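PDB 3CMI: glutathione peroxidase-like peroxiredoxin HYR1 from Saccharomyces cerevisiae, which reduces hydroperoxides at the expense of thioredoxin and senses hydroperoxide stress, oxidising and so activating the transcription factor YAP1. Local coordinates for residues 50-54 and 154-158; 72-76 and 131-135. All coordinates share one frame; numbering follows the deposited sequence.

Two contacts serve here as an example of how a thioredoxin-like fold joins the helices and loops that surround its central sheet. The centres of interaction 1 and interaction 2 lie about 17 Å apart. Along the chain interaction 2 (72-76 with 131-135) is nested inside the loop closed by interaction 1 (50-54 with 154-158). Interaction 1 joins helix 47-60 to the turn before helix 160-167; interaction 2 joins the loop after strand 65-72 to the one before strand 137-140. Both contacts touch strand 34-41, and they meet each other in an edge-to-face pair of Tyr50 and Phe135. Interaction 2 lies nearer the reactive Cys44, whereas interaction 1 is structural packing away from it.

Interaction 1 (50-54 and 154-158); sequences YKELE and TKPSS
Pro156 forms the close-packed side of this contact, its ring set against the flank of helix 47-60 where Glu52 points to the loop and Leu53 reaches it with its end. Leu53 CD2 comes to 3.8 Å from Pro156 CG, and the two side chains cross at about a right angle, one methyl branch meeting the ring carbons. Leu53 leaves the helix without aiming at the loop; it is the end of the chain that closes in, with CG beside the backbone N (chi1 -71°). Glu52 CB lies 3.8 Å from Pro156 CG. Next to this apolar patch Leu53 rests on Leu36 of strand 34-41 and on Phe98. The arrangement belongs to the thioredoxin-like fold of the glutathione peroxidases, in which helices pack on a central sheet: here the helix that follows strand 34-41 meets the turn leading from strand 146-150 into helix 160-167. Toward solvent the contact is polar and looser. The chain of Glu52 runs out extended beyond CG (chi2 -153°) and carries its carboxylate past the proline ring, so that its two oxygens serve different partners. Ser157 OG donates to Glu52 OE2 at 3.2 Å, coming from above the carboxylate plane, 37° out of it. A weak bond joins Ser157 N to Glu52 OE2, 3.5 Å long although nearly straight. Glu52 OE1 forms a salt bridge of 3.5 Å with Lys155 NZ; the exposed lysine chain folds back, its CD and CE carbons lying alongside that oxygen.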
loop_
_atom_site.group_PDB
_atom_site.type_symbol
_atom_site.label_atom_id
_atom_site.label_comp_id
_atom_site.label_asym_id
_atom_site.label_seq_id
_atom_site.Cartn_x
_atom_site.Cartn_y
_atom_site.Cartn_z
ATOM N N TYR A 50 5.710 0.670 -11.814
ATOM C CA TYR A 50 6.057 1.903 -11.111
ATOM C C TYR A 50 5.547 3.147 -11.835
ATOM O O TYR A 50 5.167 4.130 -11.197
ATOM C CB TYR A 50 7.570 1.997 -10.899
ATOM C CG TYR A 50 8.138 0.855 -10.088
ATOM C CD1 TYR A 50 8.787 -0.206 -10.711
ATOM C CD2 TYR A 50 8.019 0.832 -8.700
ATOM C CE1 TYR A 50 9.304 -1.265 -9.977
ATOM C CE2 TYR A 50 8.536 -0.222 -7.956
ATOM C CZ TYR A 50 9.175 -1.268 -8.601
ATOM O OH TYR A 50 9.692 -2.317 -7.880
ATOM N N LYS A 51 5.542 3.100 -13.166
ATOM C CA LYS A 51 5.022 4.200 -13.969
ATOM C C LYS A 51 3.530 4.421 -13.716
ATOM O O LYS A 51 3.091 5.561 -13.559
ATOM C CB LYS A 51 5.290 3.969 -15.459
ATOM C CG LYS A 51 6.709 4.302 -15.901
ATOM C CD LYS A 51 6.789 4.476 -17.412
ATOM C CE LYS A 51 8.216 4.754 -17.859
ATOM N NZ LYS A 51 8.299 5.133 -19.299
ATOM N N GLU A 52 2.764 3.329 -13.668
ATOM C CA GLU A 52 1.324 3.400 -13.407
ATOM C C GLU A 52 1.008 3.926 -12.003
ATOM O O GLU A 52 0.078 4.713 -11.831
ATOM C CB GLU A 52 0.641 2.046 -13.651
ATOM C CG GLU A 52 0.361 1.744 -15.122
ATOM C CD GLU A 52 -0.831 0.809 -15.336
ATOM O OE1 GLU A 52 -0.743 -0.078 -16.217
ATOM O OE2 GLU A 52 -1.860 0.965 -14.639
ATOM N N LEU A 53 1.786 3.489 -11.011
ATOM C CA LEU A 53 1.630 3.958 -9.635
ATOM C C LEU A 53 1.935 5.444 -9.521
ATOM O O LEU A 53 1.180 6.190 -8.895
ATOM C CB LEU A 53 2.529 3.166 -8.683
ATOM C CG LEU A 53 2.145 1.710 -8.407
ATOM C CD1 LEU A 53 3.322 0.972 -7.800
ATOM C CD2 LEU A 53 0.907 1.615 -7.516
ATOM N N GLU A 54 3.043 5.862 -10.131
ATOM C CA GLU A 54 3.458 7.264 -10.152
ATOM C C GLU A 54 2.406 8.155 -10.815
ATOM O O GLU A 54 2.141 9.262 -10.339
ATOM C CB GLU A 54 4.820 7.408 -10.841
ATOM C CG GLU A 54 5.414 8.829 -10.860
ATOM C CD GLU A 54 5.720 9.399 -9.476
ATOM O OE1 GLU A 54 6.031 10.602 -9.404
ATOM O OE2 GLU A 54 5.654 8.668 -8.465
ATOM N N THR A 154 -4.206 -6.529 -10.985
ATOM C CA THR A 154 -5.099 -5.395 -11.216
ATOM C C THR A 154 -4.252 -4.137 -11.301
ATOM O O THR A 154 -3.498 -3.820 -10.380
ATOM C CB THR A 154 -6.269 -5.248 -10.182
ATOM O OG1 THR A 154 -6.131 -4.041 -9.427
ATOM C CG2 THR A 154 -6.369 -6.425 -9.268
ATOM N N LYS A 155 -4.366 -3.449 -12.431
ATOM C CA LYS A 155 -3.544 -2.283 -12.719
ATOM C C LYS A 155 -3.981 -1.098 -11.855
ATOM O O LYS A 155 -5.172 -0.944 -11.581
ATOM C CB LYS A 155 -3.587 -1.945 -14.211
ATOM C CG LYS A 155 -3.511 -3.171 -15.125
ATOM C CD LYS A 155 -2.444 -3.033 -16.213
ATOM C CE LYS A 155 -1.061 -3.465 -15.696
ATOM N NZ LYS A 155 -0.024 -3.509 -16.774
ATOM N N PRO A 156 -3.013 -0.283 -11.388
ATOM C CA PRO A 156 -3.326 0.861 -10.530
ATOM C C PRO A 156 -4.389 1.784 -11.125
ATOM O O PRO A 156 -5.267 2.254 -10.401
ATOM C CB PRO A 156 -1.978 1.585 -10.410
ATOM C CG PRO A 156 -0.977 0.506 -10.566
ATOM C CD PRO A 156 -1.561 -0.403 -11.615
ATOM N N SER A 157 -4.315 2.023 -12.432
ATOM C CA SER A 157 -5.289 2.857 -13.144
ATOM C C SER A 157 -6.735 2.370 -12.974
ATOM O O SER A 157 -7.670 3.175 -12.941
ATOM C CB SER A 157 -4.930 2.932 -14.630
ATOM O OG SER A 157 -4.893 1.636 -15.214
ATOM N N SER A 158 -6.913 1.055 -12.857
ATOM C CA SER A 158 -8.240 0.448 -12.686
ATOM C C SER A 158 -8.920 0.810 -11.356
ATOM O O SER A 158 -10.133 0.627 -11.198
ATOM C CB SER A 158 -8.139 -1.069 -12.828
ATOM O OG SER A 158 -7.901 -1.423 -14.181
#

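Interaction 2 (72-76 and 131-135); sequences CNQFG and IKWNF
The ring of Phe75 lies between backbone on one face and its own neighbour on the other. Trp133 CA sits over the first face, 3.8 Å from the Phe75 ring centroid and 15° off the normal, a CH-pi contact; Gln74 CB covers the opposite face, over the centre. At the edge, near the ring plane, come two oxygens: Ile131 O, 3.3 Å from Phe75 CE1, and Asn134 OD1, 3.5 Å from Phe75 CD2. One face of the Trp133 indole takes Phe75 CB, 4.1 Å from the centroid of its five-membered ring in a second CH-pi contact, and Asn134 ND2 lies over the same face, offset toward the rim. The two aromatic planes are inclined at 42°, an oblique pairing. With CG of Phe75 beside the backbone N (chi1 -46°), the phenyl group reaches across to 131-135, where Phe75 CZ approaches Ile131 CG2 to 3.8 Å. Asn134 and Phe75 run antiparallel alongside each other, the amide almost perpendicular to the ring. The Asn-Gln-Phe of 73-75 and the Trp-Asn-Phe of 133-135 are sequence motifs of the glutathione peroxidase family. The side chain of Asn134 lies about 10 Å from that of Cys44, which forms the sulfenic acid intermediate, consistent with a place at the border of the active site. Segment 72-76 leaves strand 65-72, while 131-135 follows helix 113-121 and leads into strand 137-140; these strands flank strand 34-41 in the sheet, whose Asn39 touches both Phe75 and Ile131.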
loop_
_atom_site.group_PDB
_atom_site.type_symbol
_atom_site.label_atom_id
_atom_site.label_comp_id
_atom_site.label_asym_id
_atom_site.label_seq_id
_atom_site.Cartn_x
_atom_site.Cartn_y
_atom_site.Cartn_z
ATOM N N CYS A 72 10.181 -5.418 -1.007
ATOM C CA CYS A 72 10.169 -6.778 -0.485
ATOM C C CYS A 72 10.868 -7.679 -1.490
ATOM O O CYS A 72 10.681 -7.530 -2.700
ATOM C CB CYS A 72 8.725 -7.245 -0.268
ATOM S SG CYS A 72 8.553 -8.897 0.426
ATOM N N ASN A 73 11.669 -8.614 -0.989
ATOM C CA ASN A 73 12.427 -9.518 -1.851
ATOM C C ASN A 73 11.934 -10.972 -1.822
ATOM O O ASN A 73 12.637 -11.880 -2.261
ATOM C CB ASN A 73 13.920 -9.439 -1.509
ATOM C CG ASN A 73 14.806 -10.000 -2.606
ATOM O OD1 ASN A 73 15.758 -10.735 -2.333
ATOM N ND2 ASN A 73 14.496 -9.664 -3.855
ATOM N N GLN A 74 10.712 -11.180 -1.337
ATOM C CA GLN A 74 10.174 -12.536 -1.139
ATOM C C GLN A 74 9.581 -13.202 -2.391
ATOM O O GLN A 74 9.136 -14.355 -2.332
ATOM C CB GLN A 74 9.144 -12.539 -0.002
ATOM C CG GLN A 74 9.762 -12.489 1.390
ATOM C CD GLN A 74 8.728 -12.409 2.495
ATOM O OE1 GLN A 74 7.904 -11.502 2.519
ATOM N NE2 GLN A 74 8.780 -13.353 3.426
ATOM N N PHE A 75 9.578 -12.491 -3.516
ATOM C CA PHE A 75 8.964 -13.004 -4.745
ATOM C C PHE A 75 9.935 -12.970 -5.929
ATOM O O PHE A 75 9.754 -12.218 -6.886
ATOM C CB PHE A 75 7.656 -12.250 -5.058
ATOM C CG PHE A 75 6.749 -12.080 -3.864
ATOM C CD1 PHE A 75 5.999 -13.152 -3.380
ATOM C CD2 PHE A 75 6.654 -10.854 -3.217
ATOM C CE1 PHE A 75 5.168 -13.003 -2.270
ATOM C CE2 PHE A 75 5.828 -10.691 -2.107
ATOM C CZ PHE A 75 5.083 -11.770 -1.631
ATOM N N GLY A 76 10.973 -13.797 -5.849
ATOM C CA GLY A 76 11.976 -13.894 -6.906
ATOM C C GLY A 76 12.014 -15.274 -7.535
ATOM O O GLY A 76 12.223 -16.273 -6.846
ATOM N N ILE A 131 0.527 -12.513 1.049
ATOM C CA ILE A 131 0.693 -11.811 -0.220
ATOM C C ILE A 131 1.219 -12.806 -1.248
ATOM O O ILE A 131 2.177 -13.535 -0.979
ATOM C CB ILE A 131 1.674 -10.616 -0.077
ATOM C CG1 ILE A 131 1.247 -9.679 1.073
ATOM C CG2 ILE A 131 1.828 -9.864 -1.411
ATOM C CD1 ILE A 131 -0.169 -9.064 0.940
ATOM N N LYS A 132 0.584 -12.839 -2.415
ATOM C CA LYS A 132 0.898 -13.842 -3.439
ATOM C C LYS A 132 2.108 -13.466 -4.291
ATOM O O LYS A 132 2.947 -14.319 -4.587
ATOM C CB LYS A 132 -0.321 -14.118 -4.337
ATOM C CG LYS A 132 -1.230 -15.254 -3.868
ATOM C CD LYS A 132 -2.128 -14.835 -2.702
ATOM C CE LYS A 132 -2.974 -16.000 -2.183
ATOM N NZ LYS A 132 -4.157 -16.295 -3.051
ATOM N N TRP A 133 2.188 -12.197 -4.695
ATOM C CA TRP A 133 3.290 -11.731 -5.533
ATOM C C TRP A 133 3.549 -10.235 -5.367
ATOM O O TRP A 133 2.873 -9.560 -4.588
ATOM C CB TRP A 133 3.034 -12.084 -7.010
ATOM C CG TRP A 133 4.272 -12.559 -7.727
ATOM C CD1 TRP A 133 4.929 -13.748 -7.534
ATOM C CD2 TRP A 133 5.003 -11.860 -8.743
ATOM N NE1 TRP A 133 6.021 -13.829 -8.366
ATOM C CE2 TRP A 133 6.090 -12.685 -9.119
ATOM C CE3 TRP A 133 4.844 -10.619 -9.375
ATOM C CZ2 TRP A 133 7.016 -12.307 -10.100
ATOM C CZ3 TRP A 133 5.767 -10.241 -10.351
ATOM C CH2 TRP A 133 6.838 -11.085 -10.703
ATOM N N ASN A 134 4.543 -9.729 -6.089
ATOM C CA ASN A 134 4.821 -8.293 -6.149
ATOM C C ASN A 134 3.587 -7.478 -6.520
ATOM O O ASN A 134 2.744 -7.941 -7.288
ATOM C CB ASN A 134 5.927 -8.017 -7.166
ATOM C CG ASN A 134 7.268 -8.575 -6.741
ATOM O OD1 ASN A 134 7.676 -8.434 -5.587
ATOM N ND2 ASN A 134 7.967 -9.205 -7.679
ATOM N N PHE A 135 3.484 -6.272 -5.960
ATOM C CA PHE A 135 2.466 -5.277 -6.356
ATOM C C PHE A 135 1.015 -5.620 -6.000
ATOM O O PHE A 135 0.086 -5.229 -6.709
ATOM C CB PHE A 135 2.591 -4.901 -7.846
ATOM C CG PHE A 135 3.966 -4.452 -8.242
ATOM C CD1 PHE A 135 4.429 -3.188 -7.886
ATOM C CD2 PHE A 135 4.799 -5.291 -8.971
ATOM C CE1 PHE A 135 5.709 -2.770 -8.248
ATOM C CE2 PHE A 135 6.077 -4.886 -9.339
ATOM C CZ PHE A 135 6.536 -3.623 -8.976
#